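Local structure of membrane-anchored mycosin mycp1 (Mycobacterium thermoresistibile, 4HVL) at residues T33-S38 against L305-G310. The protein is a subtilisin-like serine protease of the mycobacterial ESX-1 (type VII) secretion system, probably cleaving proteins as a membrane-anchored endopeptidase. Numbering follows the deposited sequence.
Sequences TVYPDS and LVPVAG
Tyr35 and Leu305 meet on the surface of this subtilisin fold, where the loop between strand 23-25 and helix 45-50 reaches the edge strand 305-307 of a small antiparallel sheet. The contact is mainly apolar. The side chains of Tyr35 and Leu305 run past each other in opposite directions, with Tyr35 CE1 3.8 Å from Leu305 CB. Leucine suits the place because its fork reaches several parts of the loop: CD2 meets Thr33 CG2 at 3.7 Å, while CD1 touches both Val34 O (3.7 Å) and the corner of the Pro36 ring at Pro36 CD (3.9 Å). With CG anti to its own carbonyl carbon (chi1 -57°), Leu305 directs the fork toward the loop.

The length of tyrosine carries Tyr35 OH over the Val306-Pro307 peptide, 3.2 Å from Pro307 N. Proline has no N-H there, so this is packing, and Pro307 CD touches the same oxygen at 3.5 Å.

Polar contacts between the segments pass through water, while the loop is braced internally. A type II turn from Tyr35 to Ser38, its second position suited to the fixed phi of Pro36, brings Ser38 N and OG to the same face of the Tyr35 carbonyl; serine's short side chain lets OG turn back to Tyr35 O, 2.8 Å away, from above the carbonyl plane. Asn297 of the central strand 295-300 bonds Tyr35 N and Ser38 OG, tying the loop to the same sheet. One water, in the plane of the tyrosine ring at its edge, lies 2.6 Å from Tyr35 OH and donates to Leu305 O.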
# COMPACT_ATOMS: atom_id res chain seq x y z
N THR A 33 14.17 11.61 8.44
CA THR A 33 14.62 12.84 9.03
C THR A 33 13.56 13.96 8.89
O THR A 33 12.38 13.68 8.69
CB THR A 33 16.06 13.20 8.52
OG1 THR A 33 16.55 14.33 9.22
CG2 THR A 33 16.14 13.45 6.99
N VAL A 34 14.00 15.20 9.00
CA VAL A 34 13.11 16.36 9.00
C VAL A 34 13.73 17.48 8.19
O VAL A 34 14.95 17.55 8.05
CB VAL A 34 12.85 16.85 10.44
CG1 VAL A 34 12.20 15.76 11.27
CG2 VAL A 34 14.15 17.30 11.11
N TYR A 35 12.87 18.33 7.62
CA TYR A 35 13.34 19.57 7.02
C TYR A 35 13.73 20.53 8.13
O TYR A 35 13.05 20.61 9.17
CB TYR A 35 12.26 20.19 6.12
CG TYR A 35 12.19 19.57 4.75
CD1 TYR A 35 13.13 19.89 3.78
CD2 TYR A 35 11.20 18.63 4.44
CE1 TYR A 35 13.07 19.32 2.52
CE2 TYR A 35 11.15 18.05 3.17
CZ TYR A 35 12.09 18.40 2.22
OH TYR A 35 12.07 17.82 0.98
N PRO A 36 14.84 21.27 7.92
CA PRO A 36 15.22 22.27 8.90
C PRO A 36 14.05 23.17 9.25
O PRO A 36 13.30 23.53 8.37
CB PRO A 36 16.32 23.05 8.17
CG PRO A 36 16.97 22.01 7.33
CD PRO A 36 15.81 21.19 6.82
N ASP A 37 13.90 23.47 10.54
CA ASP A 37 12.89 24.39 11.05
C ASP A 37 11.43 23.96 10.84
O ASP A 37 10.57 24.80 10.77
CB ASP A 37 13.12 25.78 10.46
CG ASP A 37 14.54 26.24 10.64
OD1 ASP A 37 14.96 26.36 11.82
OD2 ASP A 37 15.25 26.45 9.61
N SER A 38 11.16 22.66 10.75
CA SER A 38 9.79 22.16 10.69
C SER A 38 9.14 22.24 12.07
O SER A 38 9.79 21.96 13.08
CB SER A 38 9.77 20.69 10.23
OG SER A 38 10.27 20.55 8.90
N LEU A 305 17.88 16.48 0.91
CA LEU A 305 16.56 16.06 1.41
C LEU A 305 15.47 16.00 0.34
O LEU A 305 15.41 16.84 -0.56
CB LEU A 305 16.09 16.99 2.53
CG LEU A 305 17.07 17.07 3.70
CD1 LEU A 305 16.55 18.01 4.77
CD2 LEU A 305 17.36 15.69 4.27
N VAL A 306 14.60 15.00 0.45
CA VAL A 306 13.43 14.90 -0.40
C VAL A 306 12.20 14.70 0.49
O VAL A 306 12.34 14.35 1.67
CB VAL A 306 13.57 13.76 -1.45
CG1 VAL A 306 14.76 14.03 -2.37
CG2 VAL A 306 13.70 12.41 -0.77
N PRO A 307 11.00 14.98 -0.03
CA PRO A 307 9.81 14.86 0.81
C PRO A 307 9.44 13.41 1.03
O PRO A 307 9.90 12.53 0.29
CB PRO A 307 8.72 15.58 0.00
CG PRO A 307 9.43 16.35 -1.07
CD PRO A 307 10.70 15.62 -1.33
N VAL A 308 8.65 13.14 2.05
CA VAL A 308 8.03 11.84 2.23
C VAL A 308 6.82 11.80 1.27
O VAL A 308 5.88 12.60 1.39
CB VAL A 308 7.54 11.65 3.68
CG1 VAL A 308 6.84 10.32 3.86
CG2 VAL A 308 8.70 11.79 4.67
N ALA A 309 6.86 10.89 0.30
CA ALA A 309 5.83 10.81 -0.72
C ALA A 309 5.68 9.40 -1.31
O ALA A 309 6.58 8.58 -1.22
CB ALA A 309 6.14 11.80 -1.83
N GLY A 310 4.53 9.15 -1.93
CA GLY A 310 4.35 7.92 -2.68
C GLY A 310 2.95 7.36 -2.54
O GLY A 310 2.23 7.67 -1.58
O HOH W 1 13.41 18.94 -0.92